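Side-chain contacts in cytolethal distending toxin subunit B (PDB 2F1N), which nicks DNA as the endonuclease subunit of a tripartite bacterial toxin, very probably damaging the DNA of intoxicated cells and so arresting their cycle at G2/M: residues N165-R168 with D169-D172; F186-E189 with P190-E194. All blocks are in the same frame, centred on the assembly; numbering follows the deposited sequence.

Interaction 1: N165-R168 with D169-D172; sequences NFFR and DSRD
Asp169 and Ser170 close the C-terminal end of helix 156-168 in a local helix-end contact at the protein surface, where the chain turns toward helix 173-176. Asp169 N makes an i to i-4 helical bond, 2.9 Å to Asn165 O, with the donor tilted 30° from the carbonyl plane. Ser170 then doubles back on Phe167 O, which accepts two bonds from one face of its plane: Ser170 N at 3.1 Å, well above that plane, and Ser170 OG at 3.0 Å, closer to it. The hydroxyl reaches this oxygen because OG lies beside its own backbone N, anti to the carbonyl carbon (chi1 -51°). On the outer side one water ties three side chains together: it donates to Asn165 OD1 (2.8 Å) and to Asp169 OD1 (2.8 Å), and accepts from Arg168 NH1 (2.9 Å) at the edge of the guanidinium plane. The water thus bridges Arg168 and Asp169, whose opposite charges do not meet directly. On the inner side the buried Phe167 lies against Trp180 with nearly parallel rings and meets Phe121 edge-to-face. It also touches Ala142 and Phe144 of strand 141-147, seating the helix end on the six-stranded sheet.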
ATOM      1  N   ASN A 165      15.101   1.918  -7.366  1.00 11.70           N
ATOM      2  CA  ASN A 165      16.541   1.766  -7.061  1.00 11.91           C
ATOM      3  C   ASN A 165      16.861   0.698  -6.014  1.00 11.60           C
ATOM      4  O   ASN A 165      17.937   0.050  -6.070  1.00 12.68           O
ATOM      5  CB  ASN A 165      17.192   3.119  -6.737  1.00 12.21           C
ATOM      6  CG  ASN A 165      17.363   3.993  -7.986  1.00 13.06           C
ATOM      7  OD1 ASN A 165      18.059   3.616  -8.937  1.00 16.78           O
ATOM      8  ND2 ASN A 165      16.752   5.150  -7.990  1.00 13.29           N
ATOM      9  N   PHE A 166      15.976   0.544  -5.015  1.00 12.05           N
ATOM     10  CA  PHE A 166      16.153  -0.471  -3.992  1.00 12.16           C
ATOM     11  C   PHE A 166      16.307  -1.874  -4.619  1.00 12.13           C
ATOM     12  O   PHE A 166      17.280  -2.608  -4.322  1.00 13.83           O
ATOM     13  CB  PHE A 166      14.970  -0.444  -3.007  1.00 11.03           C
ATOM     14  CG  PHE A 166      14.977  -1.577  -2.012  1.00 14.15           C
ATOM     15  CD1 PHE A 166      15.994  -1.699  -1.063  1.00 14.51           C
ATOM     16  CD2 PHE A 166      13.973  -2.557  -2.059  1.00 14.95           C
ATOM     17  CE1 PHE A 166      16.010  -2.762  -0.139  1.00 15.26           C
ATOM     18  CE2 PHE A 166      13.965  -3.603  -1.127  1.00 16.89           C
ATOM     19  CZ  PHE A 166      15.011  -3.717  -0.176  1.00 18.75           C
ATOM     20  N   PHE A 167      15.386  -2.230  -5.508  1.00 11.48           N
ATOM     21  CA  PHE A 167      15.455  -3.526  -6.162  1.00 12.00           C
ATOM     22  C   PHE A 167      16.607  -3.572  -7.170  1.00 11.71           C
ATOM     23  O   PHE A 167      17.330  -4.538  -7.187  1.00 13.28           O
ATOM     24  CB  PHE A 167      14.116  -3.892  -6.821  1.00 12.35           C
ATOM     25  CG  PHE A 167      13.067  -4.155  -5.830  1.00 13.26           C
ATOM     26  CD1 PHE A 167      13.226  -5.223  -4.916  1.00 14.32           C
ATOM     27  CD2 PHE A 167      12.013  -3.260  -5.661  1.00 11.42           C
ATOM     28  CE1 PHE A 167      12.303  -5.455  -3.926  1.00 14.23           C
ATOM     29  CE2 PHE A 167      11.092  -3.467  -4.635  1.00 13.44           C
ATOM     30  CZ  PHE A 167      11.233  -4.544  -3.772  1.00 12.41           C
ATOM     31  N   ARG A 168      16.812  -2.510  -7.954  1.00 12.88           N
ATOM     32  CA  ARG A 168      17.937  -2.514  -8.932  1.00 13.21           C
ATOM     33  C   ARG A 168      19.284  -2.776  -8.274  1.00 14.18           C
ATOM     34  O   ARG A 168      20.151  -3.482  -8.848  1.00 15.79           O
ATOM     35  CB  ARG A 168      18.012  -1.136  -9.681  1.00 13.05           C
ATOM     36  CG  ARG A 168      18.941  -1.187 -10.933  1.00 15.61           C
ATOM     37  CD  ARG A 168      18.577  -0.166 -11.952  1.00 21.54           C
ATOM     38  NE  ARG A 168      19.551  -0.120 -13.045  1.00 24.77           N
ATOM     39  CZ  ARG A 168      20.744   0.492 -13.010  1.00 27.92           C
ATOM     40  NH1 ARG A 168      21.195   1.103 -11.925  1.00 29.56           N
ATOM     41  NH2 ARG A 168      21.516   0.454 -14.087  1.00 30.54           N
ATOM     42  N   ASP A 169      19.473  -2.227  -7.078  1.00 13.26           N
ATOM     43  CA  ASP A 169      20.757  -2.304  -6.403  1.00 14.38           C
ATOM     44  C   ASP A 169      20.949  -3.607  -5.618  1.00 14.20           C
ATOM     45  O   ASP A 169      22.013  -3.801  -5.023  1.00 14.79           O
ATOM     46  CB  ASP A 169      20.857  -1.153  -5.415  1.00 14.52           C
ATOM     47  CG  ASP A 169      21.088   0.189  -6.101  1.00 18.09           C
ATOM     48  OD1 ASP A 169      21.337   0.223  -7.337  1.00 17.65           O
ATOM     49  OD2 ASP A 169      20.985   1.237  -5.446  1.00 17.63           O
ATOM     50  N   SER A 170      19.931  -4.475  -5.587  1.00 15.51           N
ATOM     51  CA  SER A 170      20.056  -5.723  -4.821  1.00 18.15           C
ATOM     52  C   SER A 170      21.214  -6.551  -5.364  1.00 18.56           C
ATOM     53  O   SER A 170      21.438  -6.586  -6.560  1.00 19.43           O
ATOM     54  CB  SER A 170      18.797  -6.576  -4.884  1.00 18.06           C
ATOM     55  OG  SER A 170      17.613  -5.851  -4.549  1.00 24.41           O
ATOM     56  N   ARG A 171      21.971  -7.158  -4.457  1.00 20.49           N
ATOM     57  CA  ARG A 171      23.040  -8.065  -4.850  1.00 20.90           C
ATOM     58  C   ARG A 171      22.533  -9.352  -5.521  1.00 20.53           C
ATOM     59  O   ARG A 171      23.217  -9.894  -6.394  1.00 20.49           O
ATOM     60  CB  ARG A 171      23.913  -8.376  -3.630  1.00 21.87           C
ATOM     61  CG  ARG A 171      24.857  -7.216  -3.302  1.00 27.55           C
ATOM     62  CD  ARG A 171      25.751  -7.419  -2.065  1.00 36.33           C
ATOM     63  NE  ARG A 171      26.415  -6.180  -1.647  1.00 42.41           N
ATOM     64  CZ  ARG A 171      27.024  -5.317  -2.475  1.00 46.39           C
ATOM     65  NH1 ARG A 171      27.071  -5.545  -3.790  1.00 48.31           N
ATOM     66  NH2 ARG A 171      27.588  -4.214  -1.988  1.00 48.27           N
ATOM     67  N   ASP A 172      21.365  -9.840  -5.096  1.00 18.61           N
ATOM     68  CA  ASP A 172      20.735 -11.084  -5.610  1.00 18.91           C
ATOM     69  C   ASP A 172      19.974 -10.812  -6.885  1.00 17.67           C
ATOM     70  O   ASP A 172      19.038 -10.028  -6.853  1.00 16.63           O
ATOM     71  CB  ASP A 172      19.674 -11.558  -4.567  1.00 19.78           C
ATOM     72  CG  ASP A 172      18.865 -12.764  -5.034  1.00 22.69           C
ATOM     73  OD1 ASP A 172      19.311 -13.509  -5.952  1.00 25.75           O
ATOM     74  OD2 ASP A 172      17.737 -13.062  -4.529  1.00 27.98           O
TER
HETATM   75  O   HOH W   1      20.200   1.905  -9.319  1.00 20.46           O

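Interaction 2: F186-E189 with P190-E194; sequences FNRE and PADLE
Glu189 O accepts a 3.1 Å hydrogen bond from Leu193 N, nearly along the C=O axis, in the first turn of helix 190-194. Glu189 is the N-cap residue and Pro190 the first of the helix; the next helical bond runs from Glu194 N to Pro190 O at 3.0 Å. Arg188, just before the cap, reaches forward, alongside the first turn. Its CG sits between the backbone N and the carbonyl carbon (chi1 63°), and a bend at chi3 carries the guanidinium to Asp192. There Arg188 NH1 lies 3.2 Å from Asp192 OD2, an ion pair held by charge, the oxygen standing off the guanidinium plane where no hydrogen is directed to it; the guanidinium and carboxylate planes are 31° apart. The same NH1 gives a weak hydrogen bond of 3.3 Å to Asp192 O, which lies at the guanidinium edge. The aliphatic part packs as well, with Arg188 CD 4.0 Å from Leu193 CB. A stronger hold on the guanidinium comes from Asn154 OD1, which accepts from NE and so helps fix its rotation. Glu189 turns its carboxylate away from the helix, where OE2 accepts from Thr220 N. On the side facing the sheet, Leu193 CD2 rests over one face of the Phe186 ring, offset toward its rim and 4.2 Å from Phe186 CD1. The residues from Arg188 onward belong to the nuclear localization signal, here folded into the start of a short helix. Phe186, with Asn187 part of the Gly-Asp-Phe-Asn signature of DNase I-like nucleases, stacks on Tyr223 and touches Val225, both of strand 222-228. Leu193 fits between that strand, Ile207 of strand 205-208, and Ala156 and Pro157 at the start of helix 156-168, joining the short helix to the sheet edge and the longer helix.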
ATOM      1  N   PHE A 186      -0.598   9.306  -3.332  1.00 11.10           N
ATOM      2  CA  PHE A 186       0.550  10.010  -3.893  1.00 11.08           C
ATOM      3  C   PHE A 186       0.416  11.519  -3.834  1.00 11.90           C
ATOM      4  O   PHE A 186       1.374  12.251  -4.098  1.00 10.89           O
ATOM      5  CB  PHE A 186       0.785   9.543  -5.328  1.00 11.78           C
ATOM      6  CG  PHE A 186       1.251   8.124  -5.418  1.00 12.85           C
ATOM      7  CD1 PHE A 186       2.596   7.811  -5.183  1.00 13.42           C
ATOM      8  CD2 PHE A 186       0.355   7.093  -5.715  1.00 13.65           C
ATOM      9  CE1 PHE A 186       3.029   6.458  -5.239  1.00 14.13           C
ATOM     10  CE2 PHE A 186       0.780   5.738  -5.800  1.00 13.07           C
ATOM     11  CZ  PHE A 186       2.123   5.438  -5.566  1.00 12.91           C
ATOM     12  N   ASN A 187      -0.794  11.988  -3.510  1.00 12.37           N
ATOM     13  CA  ASN A 187      -1.039  13.430  -3.300  1.00 13.13           C
ATOM     14  C   ASN A 187      -0.672  14.315  -4.495  1.00 12.93           C
ATOM     15  O   ASN A 187      -0.409  15.503  -4.334  1.00 13.49           O
ATOM     16  CB  ASN A 187      -0.364  13.942  -1.999  1.00 12.78           C
ATOM     17  CG  ASN A 187      -1.348  14.053  -0.853  1.00 12.40           C
ATOM     18  OD1 ASN A 187      -2.485  14.547  -1.031  1.00 12.53           O
ATOM     19  ND2 ASN A 187      -0.963  13.577   0.310  1.00 12.90           N
ATOM     20  N   ARG A 188      -0.726  13.715  -5.680  1.00 12.29           N
ATOM     21  CA  ARG A 188      -0.672  14.380  -6.996  1.00 12.62           C
ATOM     22  C   ARG A 188      -1.362  13.448  -7.985  1.00 13.06           C
ATOM     23  O   ARG A 188      -1.474  12.238  -7.724  1.00 13.47           O
ATOM     24  CB  ARG A 188       0.770  14.711  -7.403  1.00 11.75           C
ATOM     25  CG  ARG A 188       1.671  13.495  -7.598  1.00 12.64           C
ATOM     26  CD  ARG A 188       2.980  13.934  -8.318  1.00 12.85           C
ATOM     27  NE  ARG A 188       3.875  14.697  -7.466  1.00 14.11           N
ATOM     28  CZ  ARG A 188       4.947  15.380  -7.930  1.00 18.13           C
ATOM     29  NH1 ARG A 188       5.176  15.448  -9.252  1.00 15.16           N
ATOM     30  NH2 ARG A 188       5.780  16.005  -7.107  1.00 16.29           N
ATOM     31  N   GLU A 189      -1.839  14.004  -9.115  1.00 13.24           N
ATOM     32  CA  GLU A 189      -2.599  13.242 -10.068  1.00 15.73           C
ATOM     33  C   GLU A 189      -1.633  12.315 -10.843  1.00 14.21           C
ATOM     34  O   GLU A 189      -0.465  12.578 -10.873  1.00 14.00           O
ATOM     35  CB  GLU A 189      -3.361  14.212 -11.018  1.00 17.28           C
ATOM     36  CG  GLU A 189      -4.835  13.906 -11.120  1.00 25.38           C
ATOM     37  CD  GLU A 189      -5.662  14.612 -10.081  1.00 30.59           C
ATOM     38  OE1 GLU A 189      -5.088  15.228  -9.170  1.00 37.41           O
ATOM     39  OE2 GLU A 189      -6.903  14.578 -10.209  1.00 38.44           O
ATOM     40  N   PRO A 190      -2.128  11.211 -11.391  1.00 14.38           N
ATOM     41  CA  PRO A 190      -1.285  10.230 -12.095  1.00 15.06           C
ATOM     42  C   PRO A 190      -0.350  10.805 -13.185  1.00 15.89           C
ATOM     43  O   PRO A 190       0.842  10.510 -13.219  1.00 15.52           O
ATOM     44  CB  PRO A 190      -2.324   9.297 -12.697  1.00 16.07           C
ATOM     45  CG  PRO A 190      -3.428   9.332 -11.751  1.00 15.46           C
ATOM     46  CD  PRO A 190      -3.536  10.758 -11.340  1.00 13.51           C
ATOM     47  N   ALA A 191      -0.883  11.597 -14.108  1.00 15.48           N
ATOM     48  CA  ALA A 191      -0.014  12.200 -15.121  1.00 15.34           C
ATOM     49  C   ALA A 191       1.040  13.132 -14.533  1.00 14.63           C
ATOM     50  O   ALA A 191       2.152  13.258 -15.089  1.00 15.01           O
ATOM     51  CB  ALA A 191      -0.855  12.934 -16.206  1.00 17.24           C
ATOM     52  N   ASP A 192       0.699  13.804 -13.411  1.00 13.03           N
ATOM     53  CA  ASP A 192       1.649  14.644 -12.733  1.00 12.92           C
ATOM     54  C   ASP A 192       2.819  13.877 -12.135  1.00 12.86           C
ATOM     55  O   ASP A 192       3.931  14.362 -12.131  1.00 11.54           O
ATOM     56  CB  ASP A 192       0.961  15.473 -11.642  1.00 14.17           C
ATOM     57  CG  ASP A 192       1.827  16.560 -11.140  1.00 16.80           C
ATOM     58  OD1 ASP A 192       2.122  17.500 -11.931  1.00 18.43           O
ATOM     59  OD2 ASP A 192       2.283  16.604  -9.982  1.00 19.43           O
ATOM     60  N   LEU A 193       2.557  12.680 -11.608  1.00 12.61           N
ATOM     61  CA  LEU A 193       3.643  11.816 -11.186  1.00 13.01           C
ATOM     62  C   LEU A 193       4.467  11.311 -12.408  1.00 12.18           C
ATOM     63  O   LEU A 193       5.692  11.386 -12.371  1.00 12.00           O
ATOM     64  CB  LEU A 193       3.049  10.602 -10.468  1.00 11.64           C
ATOM     65  CG  LEU A 193       4.050   9.551  -9.992  1.00 13.97           C
ATOM     66  CD1 LEU A 193       5.154  10.159  -9.049  1.00 14.77           C
ATOM     67  CD2 LEU A 193       3.215   8.469  -9.264  1.00 18.05           C
ATOM     68  N   GLU A 194       3.792  10.825 -13.448  1.00 13.52           N
ATOM     69  CA  GLU A 194       4.471  10.151 -14.575  1.00 15.38           C
ATOM     70  C   GLU A 194       5.502  11.079 -15.216  1.00 16.47           C
ATOM     71  O   GLU A 194       6.654  10.666 -15.464  1.00 16.27           O
ATOM     72  CB  GLU A 194       3.437   9.670 -15.623  1.00 17.46           C
ATOM     73  CG  GLU A 194       4.057   9.071 -16.890  1.00 19.94           C
ATOM     74  CD  GLU A 194       4.745   7.731 -16.657  1.00 27.48           C
ATOM     75  OE1 GLU A 194       4.663   7.178 -15.532  1.00 26.13           O
ATOM     76  OE2 GLU A 194       5.378   7.216 -17.621  1.00 32.25           O
TER

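Interactions 1 and 2 follow one another along the chain and stay separate in space, their centres about 25 Å apart and their nearest atoms about 13 Å. Helix 156-168 connects them: residues 165-172 finish its C-terminal end, while Arg188 and Leu193 pack on Ala156 and Pro157 at its start. Both also touch the six-stranded sheet, interaction 1 through strand 141-147, interaction 2 through strands 222-228 and 205-208. One contact ends a helix and the other begins one. Interaction 2 alone overlaps the nuclear localization signal and, through the Gly-Asp-Phe-Asn signature, probably borders the catalytic centre, as in relatives; interaction 1 probably lies away from it, its centre about 20 Å from the centre of the chain.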